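PDB 5Z0Q: aminotransferase, class I and II from Erwinia tasmaniensis, which belongs to the class I and II aminotransferases, binds pyridoxal-5'-phosphate and assembles from two copies of the chain. Local coordinates for residues A[339-344]-A[351-356]; A[306-311]-A[319-324]; A[41-46]-A[294-299]; A[34-39]-A[371-376]; A[298-303]-A[324-329]. One frame throughout, in Å; residues are numbered along the deposited sequence.

Contact 1: A[339-344]-A[351-356]; sequences DPALFF and FSSGRD
Helix 340-345 lies against the end of strand 349-353, and their backbones come nearest where Ala341 and Ser353 sit with CA atoms 5.1 Å apart. The arrangement is a helix packed on the five-stranded mixed sheet of the smaller domain, with a short connection from helix to strand. That close approach is filled by two small side chains: the methyl of Ala341 points at the strand, and its CB lies 3.6 Å from Ser353 CB. One helical turn later two larger groups meet. Phe351 CE2 lies over one face of the Phe344 ring, 3.7 Å from Phe344 CG and displaced toward the rim. The rings meet obliquely, their planes inclined at 54° and their centroids 5.2 Å apart. The opposite face of Phe344 is covered by Phe343 of the same helix, which leaves the Phe344 ring held between two aromatic neighbours. Phe351 also meets Phe365, and both Ala341 and Phe351 touch Val363 of the adjoining strand. The helix start is fixed by Asp339 as N-cap: Leu342 N donates to Asp339 OD1 over 3.2 Å, approaching from above the carboxylate plane.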
# COMPACT_ATOMS: atom_id res chain seq x y z
N ASP A 339 33.91 -6.24 11.56
CA ASP A 339 32.68 -6.19 10.77
C ASP A 339 32.50 -7.49 10.00
O ASP A 339 32.94 -7.60 8.86
CB ASP A 339 32.72 -4.99 9.82
CG ASP A 339 31.34 -4.60 9.31
OD1 ASP A 339 30.47 -5.49 9.20
OD2 ASP A 339 31.13 -3.40 9.04
N PRO A 340 31.85 -8.50 10.59
CA PRO A 340 31.71 -9.79 9.89
C PRO A 340 30.97 -9.70 8.57
O PRO A 340 31.29 -10.44 7.64
CB PRO A 340 30.96 -10.65 10.91
CG PRO A 340 31.21 -10.01 12.23
CD PRO A 340 31.29 -8.54 11.95
N ALA A 341 29.97 -8.82 8.47
CA ALA A 341 29.22 -8.70 7.22
C ALA A 341 30.09 -8.10 6.12
O ALA A 341 30.12 -8.61 4.99
CB ALA A 341 27.97 -7.85 7.44
N LEU A 342 30.80 -7.01 6.42
CA LEU A 342 31.70 -6.43 5.44
C LEU A 342 32.84 -7.38 5.09
O LEU A 342 33.36 -7.34 3.97
CB LEU A 342 32.25 -5.10 5.97
CG LEU A 342 33.27 -4.36 5.09
CD1 LEU A 342 32.69 -4.05 3.72
CD2 LEU A 342 33.75 -3.09 5.78
N PHE A 343 33.23 -8.24 6.03
CA PHE A 343 34.27 -9.22 5.75
C PHE A 343 33.86 -10.16 4.63
O PHE A 343 34.59 -10.33 3.64
CB PHE A 343 34.60 -10.01 7.02
CG PHE A 343 35.38 -11.27 6.77
CD1 PHE A 343 36.74 -11.23 6.51
CD2 PHE A 343 34.75 -12.51 6.79
CE1 PHE A 343 37.46 -12.38 6.28
CE2 PHE A 343 35.46 -13.67 6.56
CZ PHE A 343 36.82 -13.61 6.30
N PHE A 344 32.68 -10.78 4.75
CA PHE A 344 32.23 -11.71 3.73
C PHE A 344 31.92 -11.03 2.40
O PHE A 344 31.96 -11.69 1.36
CB PHE A 344 30.99 -12.47 4.23
CG PHE A 344 31.31 -13.56 5.21
CD1 PHE A 344 31.87 -14.75 4.79
CD2 PHE A 344 31.04 -13.39 6.56
CE1 PHE A 344 32.16 -15.76 5.69
CE2 PHE A 344 31.32 -14.39 7.47
CZ PHE A 344 31.88 -15.58 7.03
N PHE A 351 25.71 -11.13 2.68
CA PHE A 351 24.80 -11.53 3.74
C PHE A 351 24.07 -10.33 4.30
O PHE A 351 24.44 -9.17 4.08
CB PHE A 351 25.56 -12.26 4.85
CG PHE A 351 26.22 -13.53 4.42
CD1 PHE A 351 25.66 -14.31 3.41
CD2 PHE A 351 27.39 -13.96 5.02
CE1 PHE A 351 26.27 -15.48 3.01
CE2 PHE A 351 28.00 -15.14 4.63
CZ PHE A 351 27.44 -15.90 3.62
N SER A 352 23.00 -10.61 5.05
CA SER A 352 22.33 -9.58 5.83
C SER A 352 23.13 -9.33 7.10
O SER A 352 23.36 -10.25 7.89
CB SER A 352 20.90 -10.00 6.17
OG SER A 352 20.02 -9.75 5.09
N SER A 353 23.56 -8.08 7.29
CA SER A 353 24.34 -7.73 8.47
C SER A 353 23.50 -7.89 9.73
O SER A 353 22.36 -7.43 9.79
CB SER A 353 24.86 -6.30 8.36
OG SER A 353 25.60 -5.94 9.51
N GLY A 354 24.07 -8.56 10.74
CA GLY A 354 23.38 -8.73 12.00
C GLY A 354 23.24 -7.47 12.82
O GLY A 354 22.46 -7.46 13.78
N ARG A 355 23.98 -6.41 12.47
CA ARG A 355 23.87 -5.16 13.21
C ARG A 355 22.46 -4.58 13.11
O ARG A 355 21.95 -4.00 14.07
CB ARG A 355 24.90 -4.16 12.70
CG ARG A 355 24.90 -2.82 13.43
CD ARG A 355 25.93 -1.87 12.85
NE ARG A 355 27.28 -2.42 12.89
CZ ARG A 355 28.09 -2.34 13.94
NH1 ARG A 355 27.69 -1.72 15.04
NH2 ARG A 355 29.30 -2.87 13.89
N ASP A 356 21.83 -4.73 11.94
CA ASP A 356 20.46 -4.26 11.77
C ASP A 356 19.47 -5.04 12.62
O ASP A 356 18.40 -4.51 12.94
CB ASP A 356 20.07 -4.34 10.29
CG ASP A 356 21.09 -3.69 9.38
OD1 ASP A 356 21.69 -2.68 9.79
OD2 ASP A 356 21.29 -4.20 8.25

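Contact 2: A[306-311]-A[319-324]; sequences MLAQHV and MVTPEA
Leu307, Ala308 and Val311 turn one side of helix 290-313 toward Met319 and Thr321, in a contact that closes the helix onto the chain segment following it. Apolar packing carries most of it. Met319 is fully extended (chi1 176°, with chi2 and chi3 also near 180°), and it lies across the helix side chains at about a right angle, meeting two of them at different points along its length. Near its root, Met319 CB is 3.7 Å from Val311 CG1; at its far end, Met319 CE is 3.6 Å from Leu307 CD2, while SD stands 3.9 Å from Leu307 CG. Ile330 of the neighbouring strand adds to this cluster, touching both Val311 and Met319. A mixed apolar-polar contact comes next: the methyl of Ala308 faces Thr321, with Ala308 CB 3.5 Å from Thr321 OG1. Polar links lie on the same loop, where the Glu323 carboxylate forms salt bridges with Arg150 and Arg183. The side-chain contacts across 306-311 are thus chiefly apolar and rest on dispersion and shape, with the extended methionine side chain spanning from Val311 to Leu307, while Arg304, earlier on the same helix, adds a directional bond to Pro322 O.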
# COMPACT_ATOMS: atom_id res chain seq x y z
N MET A 306 22.55 -28.90 4.45
CA MET A 306 23.87 -28.73 3.86
C MET A 306 24.58 -27.52 4.46
O MET A 306 25.77 -27.59 4.80
CB MET A 306 23.76 -28.60 2.34
CG MET A 306 25.09 -28.67 1.61
SD MET A 306 24.89 -28.35 -0.15
CE MET A 306 23.45 -29.34 -0.49
N LEU A 307 23.87 -26.40 4.58
CA LEU A 307 24.46 -25.20 5.17
C LEU A 307 24.82 -25.43 6.64
O LEU A 307 25.88 -24.98 7.10
CB LEU A 307 23.50 -24.02 5.04
CG LEU A 307 23.88 -22.73 5.77
CD1 LEU A 307 25.09 -22.07 5.15
CD2 LEU A 307 22.70 -21.77 5.79
N ALA A 308 23.97 -26.14 7.37
CA ALA A 308 24.22 -26.37 8.79
C ALA A 308 25.45 -27.24 9.00
O ALA A 308 26.31 -26.92 9.83
CB ALA A 308 22.99 -27.02 9.45
N GLN A 309 25.56 -28.34 8.25
CA GLN A 309 26.73 -29.20 8.38
C GLN A 309 28.00 -28.51 7.89
O GLN A 309 29.09 -28.77 8.42
CB GLN A 309 26.50 -30.51 7.62
CG GLN A 309 27.68 -31.46 7.64
CD GLN A 309 27.33 -32.84 7.11
OE1 GLN A 309 28.19 -33.55 6.57
NE2 GLN A 309 26.07 -33.23 7.26
N HIS A 310 27.88 -27.62 6.91
CA HIS A 310 29.06 -26.95 6.37
C HIS A 310 29.58 -25.86 7.30
O HIS A 310 30.79 -25.70 7.46
CB HIS A 310 28.74 -26.35 5.00
CG HIS A 310 29.94 -25.84 4.27
ND1 HIS A 310 30.71 -26.65 3.45
CD2 HIS A 310 30.52 -24.62 4.25
CE1 HIS A 310 31.71 -25.94 2.95
NE2 HIS A 310 31.62 -24.70 3.42
N VAL A 311 28.67 -25.11 7.93
CA VAL A 311 29.09 -24.00 8.78
C VAL A 311 29.80 -24.51 10.03
O VAL A 311 30.80 -23.93 10.48
CB VAL A 311 27.88 -23.11 9.14
CG1 VAL A 311 28.22 -22.18 10.30
CG2 VAL A 311 27.44 -22.31 7.93
N MET A 319 26.35 -22.07 14.03
CA MET A 319 25.01 -21.84 13.51
C MET A 319 24.03 -22.84 14.09
O MET A 319 24.30 -24.05 14.10
CB MET A 319 24.98 -21.93 11.98
CG MET A 319 23.59 -21.79 11.39
SD MET A 319 23.53 -22.13 9.62
CE MET A 319 21.79 -21.85 9.31
N VAL A 320 22.91 -22.34 14.59
CA VAL A 320 21.80 -23.19 15.01
C VAL A 320 20.99 -23.58 13.78
O VAL A 320 20.65 -22.73 12.95
CB VAL A 320 20.93 -22.46 16.04
CG1 VAL A 320 19.59 -23.17 16.21
CG2 VAL A 320 21.65 -22.37 17.37
N THR A 321 20.70 -24.87 13.65
CA THR A 321 19.85 -25.34 12.56
C THR A 321 18.47 -24.71 12.70
O THR A 321 17.77 -24.98 13.69
CB THR A 321 19.75 -26.86 12.57
OG1 THR A 321 21.05 -27.43 12.36
CG2 THR A 321 18.81 -27.34 11.48
N PRO A 322 18.03 -23.89 11.75
CA PRO A 322 16.74 -23.21 11.90
C PRO A 322 15.58 -24.19 11.79
O PRO A 322 15.49 -24.95 10.83
CB PRO A 322 16.74 -22.19 10.76
CG PRO A 322 17.63 -22.80 9.72
CD PRO A 322 18.70 -23.53 10.48
N GLU A 323 14.70 -24.16 12.78
CA GLU A 323 13.49 -24.97 12.72
C GLU A 323 12.51 -24.46 11.67
O GLU A 323 11.56 -25.18 11.34
CB GLU A 323 12.82 -25.02 14.09
CG GLU A 323 13.66 -25.70 15.16
CD GLU A 323 12.99 -25.72 16.52
OE1 GLU A 323 12.26 -24.75 16.85
OE2 GLU A 323 13.19 -26.70 17.27
N ALA A 324 12.71 -23.25 11.15
CA ALA A 324 11.83 -22.68 10.14
C ALA A 324 12.68 -22.01 9.06
O ALA A 324 13.46 -21.10 9.36
CB ALA A 324 10.86 -21.67 10.76

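Contact 3: A[41-46]-A[294-299]; sequences ADTDFR and DAQLDY
Phe45 meets two helix side chains, Gln296 and Tyr299, turned differently against its ring. The Gln296 side chain reaches the Phe45 ring with amide plane and phenyl 69° apart. Gln296 CG is 4.0 Å from Phe45 CE2, and Gln296 CD is 4.1 Å from Phe45 CD2. With CG anti to the backbone N (chi1 -173°) and an extended chain beyond it, Gln296 reaches from the helix to the loop. Thr43 comes from the opposite direction to meet the same side chain. Segment 41-46 links strand 36-38 to helix 49-59, and helix 290-313 is the long helix bordering the smaller domain of this aminotransferase fold. Tyr299, one turn on, approaches Phe45 obliquely: the ring planes are 88° apart and the centroids 5.9 Å, and Phe45 CZ lies 4.1 Å from Tyr299 CD2. Beyond the ring, Tyr299 OH accepts a hydrogen bond from Arg371 N, whose side chain also makes a cation-pi contact with the tyrosine. On the loop side, Thr43 packs against Phe326 as well, and the backbone oxygen of Phe45 accepts from Asn243 ND2.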
# COMPACT_ATOMS: atom_id res chain seq x y z
N ALA A 41 15.13 -11.19 2.61
CA ALA A 41 14.38 -12.41 2.90
C ALA A 41 13.32 -12.67 1.82
O ALA A 41 12.12 -12.48 2.01
CB ALA A 41 13.75 -12.33 4.29
N ASP A 42 13.81 -13.11 0.67
CA ASP A 42 12.95 -13.62 -0.39
C ASP A 42 13.71 -14.69 -1.16
O ASP A 42 14.94 -14.67 -1.21
CB ASP A 42 12.46 -12.50 -1.33
CG ASP A 42 13.57 -11.93 -2.19
OD1 ASP A 42 14.75 -11.98 -1.78
OD2 ASP A 42 13.26 -11.42 -3.29
N THR A 43 12.97 -15.62 -1.74
CA THR A 43 13.59 -16.72 -2.46
C THR A 43 13.69 -16.38 -3.95
O THR A 43 13.02 -15.48 -4.46
CB THR A 43 12.80 -18.02 -2.27
OG1 THR A 43 11.47 -17.85 -2.76
CG2 THR A 43 12.76 -18.39 -0.79
N ASP A 44 14.57 -17.12 -4.64
CA ASP A 44 14.74 -16.99 -6.08
C ASP A 44 13.83 -17.93 -6.86
O ASP A 44 14.09 -18.19 -8.04
CB ASP A 44 16.20 -17.24 -6.46
CG ASP A 44 17.15 -16.25 -5.80
OD1 ASP A 44 16.75 -15.08 -5.59
OD2 ASP A 44 18.29 -16.64 -5.49
N PHE A 45 12.77 -18.43 -6.23
CA PHE A 45 11.91 -19.44 -6.83
C PHE A 45 10.76 -18.79 -7.58
O PHE A 45 10.12 -17.86 -7.09
CB PHE A 45 11.37 -20.39 -5.76
CG PHE A 45 12.44 -21.07 -4.96
CD1 PHE A 45 13.65 -21.43 -5.54
CD2 PHE A 45 12.24 -21.35 -3.62
CE1 PHE A 45 14.63 -22.05 -4.80
CE2 PHE A 45 13.23 -21.97 -2.87
CZ PHE A 45 14.42 -22.33 -3.46
N ARG A 46 10.49 -19.31 -8.78
CA ARG A 46 9.32 -18.89 -9.54
C ARG A 46 8.05 -19.26 -8.79
O ARG A 46 7.97 -20.32 -8.16
CB ARG A 46 9.35 -19.55 -10.92
CG ARG A 46 8.07 -19.44 -11.74
CD ARG A 46 8.21 -20.24 -13.03
NE ARG A 46 6.92 -20.46 -13.69
CZ ARG A 46 6.46 -19.72 -14.69
NH1 ARG A 46 7.17 -18.70 -15.14
NH2 ARG A 46 5.28 -20.00 -15.23
N ASP A 294 4.63 -27.74 -0.30
CA ASP A 294 5.17 -28.99 0.22
C ASP A 294 6.51 -29.33 -0.43
O ASP A 294 7.44 -29.78 0.25
CB ASP A 294 4.17 -30.13 0.00
CG ASP A 294 2.98 -30.06 0.94
OD1 ASP A 294 3.15 -29.59 2.08
OD2 ASP A 294 1.88 -30.48 0.53
N ALA A 295 6.63 -29.09 -1.74
CA ALA A 295 7.87 -29.40 -2.43
C ALA A 295 8.98 -28.41 -2.09
O ALA A 295 10.16 -28.76 -2.14
CB ALA A 295 7.64 -29.43 -3.94
N GLN A 296 8.61 -27.18 -1.73
CA GLN A 296 9.63 -26.20 -1.33
C GLN A 296 10.22 -26.54 0.03
O GLN A 296 11.41 -26.30 0.26
CB GLN A 296 9.03 -24.79 -1.32
CG GLN A 296 10.06 -23.69 -1.07
CD GLN A 296 9.42 -22.34 -0.83
OE1 GLN A 296 8.27 -22.25 -0.40
NE2 GLN A 296 10.16 -21.27 -1.10
N LEU A 297 9.41 -27.10 0.94
CA LEU A 297 9.92 -27.45 2.26
C LEU A 297 10.97 -28.54 2.18
O LEU A 297 12.01 -28.46 2.85
CB LEU A 297 8.76 -27.88 3.17
CG LEU A 297 7.67 -26.85 3.43
CD1 LEU A 297 6.63 -27.39 4.40
CD2 LEU A 297 8.27 -25.55 3.95
N ASP A 298 10.73 -29.57 1.37
CA ASP A 298 11.72 -30.63 1.19
C ASP A 298 13.00 -30.07 0.57
O ASP A 298 14.11 -30.45 0.97
CB ASP A 298 11.15 -31.75 0.33
CG ASP A 298 9.91 -32.38 0.94
OD1 ASP A 298 9.76 -32.33 2.18
OD2 ASP A 298 9.09 -32.94 0.18
N TYR A 299 12.86 -29.17 -0.40
CA TYR A 299 14.04 -28.57 -1.03
C TYR A 299 14.78 -27.67 -0.05
O TYR A 299 16.02 -27.66 -0.03
CB TYR A 299 13.62 -27.79 -2.27
CG TYR A 299 14.75 -27.45 -3.21
CD1 TYR A 299 15.16 -28.34 -4.19
CD2 TYR A 299 15.42 -26.24 -3.11
CE1 TYR A 299 16.19 -28.03 -5.06
CE2 TYR A 299 16.45 -25.92 -3.97
CZ TYR A 299 16.83 -26.82 -4.94
OH TYR A 299 17.86 -26.52 -5.80

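Contact 4: A[34-39]-A[371-376]; sequences DILPLW and RQLLEE
Leu36, on the outermost strand of the smaller sheet, reaches across to Leu373 and Glu376 in the first turns of helix 371-385; the closest CA pair, Leu36 and Leu373, is 8.6 Å apart, so Leu36 has to reach across with its side chain. The helix begins with Arg371, which packs on Ala302 and Met306 of helix 290-313. Leu373 carries the apolar part of the contact. Its CG stands anti to the backbone N (chi1 -176°), which swings the branch toward the strand and places Leu373 CD1 4.2 Å from Leu36 CD2. Leu374 packs on Asn303 of helix 290-313 and on Phe365. Glu375 contributes to the helix itself, its N bonding to Arg371 O at 3.0 Å. Glu376 offers Leu36 its backbone and the root of its side chain: Leu36 CD1 is 4.1 Å from Glu376 C and 4.4 Å from Glu376 CB. Further along, Leu36 also touches Ala377 and Arg380, and Arg380 forms a salt bridge with Asp34. This is the helix-on-sheet packing of an alpha/beta domain, here with the C-terminal helix packed beside the outermost strand near the surface.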
# COMPACT_ATOMS: atom_id res chain seq x y z
N ASP A 34 31.06 -8.82 -8.11
CA ASP A 34 31.11 -10.28 -8.01
C ASP A 34 30.84 -10.70 -6.56
O ASP A 34 31.71 -11.19 -5.84
CB ASP A 34 32.46 -10.80 -8.50
CG ASP A 34 32.50 -12.32 -8.60
OD1 ASP A 34 31.44 -12.96 -8.43
OD2 ASP A 34 33.59 -12.87 -8.85
N ILE A 35 29.60 -10.48 -6.14
CA ILE A 35 29.14 -10.82 -4.80
C ILE A 35 27.79 -11.53 -4.92
O ILE A 35 26.90 -11.05 -5.62
CB ILE A 35 29.02 -9.57 -3.90
CG1 ILE A 35 30.34 -8.82 -3.84
CG2 ILE A 35 28.57 -9.96 -2.50
CD1 ILE A 35 30.30 -7.56 -3.00
N LEU A 36 27.66 -12.66 -4.24
CA LEU A 36 26.43 -13.44 -4.31
C LEU A 36 25.37 -12.84 -3.38
O LEU A 36 25.61 -12.75 -2.17
CB LEU A 36 26.69 -14.89 -3.93
CG LEU A 36 27.71 -15.64 -4.78
CD1 LEU A 36 27.80 -17.10 -4.36
CD2 LEU A 36 27.38 -15.53 -6.26
N PRO A 37 24.21 -12.42 -3.89
CA PRO A 37 23.17 -11.86 -3.01
C PRO A 37 22.49 -12.93 -2.18
O PRO A 37 21.76 -13.78 -2.72
CB PRO A 37 22.19 -11.21 -4.00
CG PRO A 37 22.91 -11.16 -5.32
CD PRO A 37 23.84 -12.33 -5.31
N LEU A 38 22.70 -12.91 -0.87
CA LEU A 38 22.10 -13.88 0.04
C LEU A 38 21.60 -13.17 1.29
O LEU A 38 21.78 -13.65 2.42
CB LEU A 38 23.10 -14.98 0.41
CG LEU A 38 23.76 -15.74 -0.74
CD1 LEU A 38 25.00 -16.46 -0.25
CD2 LEU A 38 22.78 -16.72 -1.36
N TRP A 39 20.96 -12.01 1.12
CA TRP A 39 20.63 -11.14 2.24
C TRP A 39 19.12 -11.00 2.42
O TRP A 39 18.57 -11.59 3.36
CB TRP A 39 21.31 -9.78 2.06
CG TRP A 39 20.97 -9.06 0.79
CD1 TRP A 39 21.28 -9.44 -0.48
CD2 TRP A 39 20.25 -7.82 0.67
NE1 TRP A 39 20.79 -8.52 -1.38
CE2 TRP A 39 20.16 -7.52 -0.70
CE3 TRP A 39 19.67 -6.94 1.60
CZ2 TRP A 39 19.52 -6.38 -1.17
CZ3 TRP A 39 19.04 -5.81 1.13
CH2 TRP A 39 18.97 -5.54 -0.24
N ARG A 371 19.98 -25.17 -5.36
CA ARG A 371 21.09 -25.78 -4.64
C ARG A 371 22.43 -25.51 -5.31
O ARG A 371 23.46 -25.45 -4.64
CB ARG A 371 20.85 -27.29 -4.52
CG ARG A 371 21.85 -28.01 -3.63
CD ARG A 371 21.43 -29.45 -3.38
NE ARG A 371 20.15 -29.53 -2.69
CZ ARG A 371 19.03 -30.00 -3.23
NH1 ARG A 371 19.03 -30.44 -4.48
NH2 ARG A 371 17.91 -30.03 -2.53
N GLN A 372 22.43 -25.33 -6.64
CA GLN A 372 23.68 -25.01 -7.33
C GLN A 372 24.25 -23.68 -6.85
O GLN A 372 25.47 -23.53 -6.73
CB GLN A 372 23.45 -24.99 -8.84
CG GLN A 372 24.72 -24.83 -9.66
CD GLN A 372 24.43 -24.64 -11.14
OE1 GLN A 372 24.58 -23.54 -11.67
NE2 GLN A 372 24.03 -25.71 -11.80
N LEU A 373 23.38 -22.70 -6.58
CA LEU A 373 23.85 -21.42 -6.06
C LEU A 373 24.29 -21.53 -4.60
O LEU A 373 25.17 -20.79 -4.17
CB LEU A 373 22.76 -20.36 -6.22
CG LEU A 373 23.14 -18.93 -5.82
CD1 LEU A 373 24.36 -18.46 -6.59
CD2 LEU A 373 21.96 -17.99 -6.03
N LEU A 374 23.68 -22.45 -3.84
CA LEU A 374 24.10 -22.64 -2.46
C LEU A 374 25.49 -23.26 -2.38
O LEU A 374 26.29 -22.88 -1.52
CB LEU A 374 23.08 -23.51 -1.71
CG LEU A 374 23.40 -23.78 -0.24
CD1 LEU A 374 23.43 -22.47 0.54
CD2 LEU A 374 22.40 -24.75 0.36
N GLU A 375 25.79 -24.22 -3.26
CA GLU A 375 27.11 -24.84 -3.27
C GLU A 375 28.19 -23.82 -3.59
O GLU A 375 29.27 -23.84 -2.98
CB GLU A 375 27.14 -25.99 -4.27
CG GLU A 375 26.21 -27.14 -3.93
CD GLU A 375 26.10 -28.16 -5.05
OE1 GLU A 375 26.57 -27.86 -6.17
OE2 GLU A 375 25.54 -29.25 -4.81
N GLU A 376 27.93 -22.91 -4.53
CA GLU A 376 28.89 -21.86 -4.83
C GLU A 376 29.07 -20.92 -3.64
O GLU A 376 30.18 -20.40 -3.42
CB GLU A 376 28.45 -21.07 -6.06
CG GLU A 376 28.37 -21.91 -7.33
CD GLU A 376 27.90 -21.11 -8.53
OE1 GLU A 376 27.61 -19.90 -8.37
OE2 GLU A 376 27.82 -21.68 -9.64

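Contact 5: A[298-303]-A[324-329]; sequences DYLRAN and ASFLGW
Leu300 keeps CG beside its backbone N (chi1 -74°) and its chain then extended (chi2 -179°), which brings its methyl ends up to Ser325 and to the root of the Phe326 side chain; the chi1 of Phe326, 39°, directs the ring, setting CG between N and the carbonyl carbon. The closest pair is Leu300 CB and Ser325 OG, 3.2 Å apart. Leu300 CD1 is 3.6 Å from Ser325 CB and 4.0 Å from Phe326 CB. Leu300 CD1 comes at the Phe326 ring obliquely. The CA atoms of Leu300 and Ser325 lie 6.6 Å apart. The loop follows an unusual course here, since the peptide bonds before Phe326 and before Gly328 are both modelled as cis, and Gly328 has a positive phi. Ser325 also packs on Leu212, and Phe326 on Asn366. Within the helix, Arg301 NH2 and Asp298 OD1 make a salt bridge one turn apart. The Phe326 side chain comes within about 7 Å of the bound pyridoxal-5'-phosphate. Across the interface itself the chemistry is van der Waals packing, in which the serine hydroxyl oxygen lies against leucine carbons without a hydrogen bond between the segments, so this loop is held to helix 290-313 here by close fit.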
# COMPACT_ATOMS: atom_id res chain seq x y z
N ASP A 298 10.73 -29.57 1.37
CA ASP A 298 11.72 -30.63 1.19
C ASP A 298 13.00 -30.07 0.57
O ASP A 298 14.11 -30.45 0.97
CB ASP A 298 11.15 -31.75 0.33
CG ASP A 298 9.91 -32.38 0.94
OD1 ASP A 298 9.76 -32.33 2.18
OD2 ASP A 298 9.09 -32.94 0.18
N TYR A 299 12.86 -29.17 -0.40
CA TYR A 299 14.04 -28.57 -1.03
C TYR A 299 14.78 -27.67 -0.05
O TYR A 299 16.02 -27.66 -0.03
CB TYR A 299 13.62 -27.79 -2.27
CG TYR A 299 14.75 -27.45 -3.21
CD1 TYR A 299 15.16 -28.34 -4.19
CD2 TYR A 299 15.42 -26.24 -3.11
CE1 TYR A 299 16.19 -28.03 -5.06
CE2 TYR A 299 16.45 -25.92 -3.97
CZ TYR A 299 16.83 -26.82 -4.94
OH TYR A 299 17.86 -26.52 -5.80
N LEU A 300 14.05 -26.91 0.76
CA LEU A 300 14.69 -26.01 1.71
C LEU A 300 15.33 -26.77 2.87
O LEU A 300 16.36 -26.34 3.40
CB LEU A 300 13.69 -24.98 2.24
CG LEU A 300 13.29 -23.87 1.27
CD1 LEU A 300 12.31 -22.91 1.91
CD2 LEU A 300 14.52 -23.13 0.77
N ARG A 301 14.74 -27.90 3.28
CA ARG A 301 15.35 -28.69 4.33
C ARG A 301 16.67 -29.30 3.86
O ARG A 301 17.65 -29.34 4.62
CB ARG A 301 14.40 -29.79 4.81
CG ARG A 301 15.05 -30.78 5.76
CD ARG A 301 14.05 -31.75 6.39
NE ARG A 301 13.12 -32.30 5.40
CZ ARG A 301 11.81 -32.07 5.42
NH1 ARG A 301 11.27 -31.32 6.36
NH2 ARG A 301 11.04 -32.61 4.48
N ALA A 302 16.72 -29.76 2.61
CA ALA A 302 17.97 -30.27 2.06
C ALA A 302 19.01 -29.17 1.96
O ALA A 302 20.19 -29.39 2.25
CB ALA A 302 17.72 -30.91 0.70
N ASN A 303 18.60 -27.97 1.56
CA ASN A 303 19.51 -26.83 1.54
C ASN A 303 19.93 -26.44 2.95
O ASN A 303 21.09 -26.08 3.19
CB ASN A 303 18.87 -25.64 0.83
CG ASN A 303 18.89 -25.78 -0.68
OD1 ASN A 303 19.11 -26.87 -1.21
ND2 ASN A 303 18.66 -24.68 -1.38
N ALA A 324 12.71 -23.25 11.15
CA ALA A 324 11.83 -22.68 10.14
C ALA A 324 12.68 -22.01 9.06
O ALA A 324 13.46 -21.10 9.36
CB ALA A 324 10.86 -21.67 10.76
N SER A 325 12.51 -22.47 7.83
CA SER A 325 13.19 -21.90 6.67
C SER A 325 12.82 -20.42 6.52
O SER A 325 11.79 -19.96 7.01
CB SER A 325 12.82 -22.69 5.42
OG SER A 325 13.77 -23.72 5.18
N PHE A 326 13.68 -19.66 5.83
CA PHE A 326 14.86 -20.16 5.11
C PHE A 326 16.13 -19.41 5.48
O PHE A 326 16.98 -19.14 4.62
CB PHE A 326 14.62 -20.08 3.60
CG PHE A 326 13.89 -18.83 3.17
CD1 PHE A 326 14.58 -17.66 2.91
CD2 PHE A 326 12.51 -18.84 3.04
CE1 PHE A 326 13.90 -16.52 2.51
CE2 PHE A 326 11.83 -17.70 2.65
CZ PHE A 326 12.53 -16.54 2.38
N LEU A 327 16.26 -19.06 6.76
CA LEU A 327 17.44 -18.40 7.30
C LEU A 327 17.62 -18.90 8.73
O LEU A 327 16.64 -19.19 9.42
CB LEU A 327 17.30 -16.87 7.26
CG LEU A 327 16.57 -16.24 6.07
CD1 LEU A 327 15.16 -15.83 6.47
CD2 LEU A 327 17.33 -15.07 5.47
N GLY A 328 18.87 -19.00 9.18
CA GLY A 328 20.06 -18.60 8.44
C GLY A 328 20.96 -17.75 9.32
O GLY A 328 21.66 -16.86 8.84
N TRP A 329 20.95 -18.03 10.63
CA TRP A 329 21.56 -17.18 11.64
C TRP A 329 22.91 -17.77 12.04
O TRP A 329 22.98 -18.77 12.76
CB TRP A 329 20.62 -17.07 12.85
CG TRP A 329 20.89 -15.94 13.80
CD1 TRP A 329 21.02 -16.02 15.15
CD2 TRP A 329 21.03 -14.55 13.47
NE1 TRP A 329 21.24 -14.78 15.69
CE2 TRP A 329 21.25 -13.85 14.67
CE3 TRP A 329 21.00 -13.82 12.27
CZ2 TRP A 329 21.44 -12.48 14.72
CZ3 TRP A 329 21.19 -12.45 12.32
CH2 TRP A 329 21.41 -11.79 13.54

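Helix 290-313 joins three of the contacts: contact 3 uses its early part, contact 5 the middle and contact 2 the later turns. Contacts 2 and 5 have centres about 8 Å apart and share Ala324, while the centres of contacts 3 and 5 are about 9 Å apart and the two meet where Thr43 CG2 lies 3.6 Å from Phe326 CE2. Contacts 1 and 4 belong to neighbouring strands 349-353 and 36-38, where Phe351 CE1 is 3.6 Å from Leu38 CD1. Contact 4 reaches contacts 3 and 5 through Arg371 and Tyr299. The side chain of Phe326 is about 7 Å, and that of Thr43 about 10 Å, from the bound pyridoxal-5'-phosphate; Ala41 also touches Lys240 of that pocket.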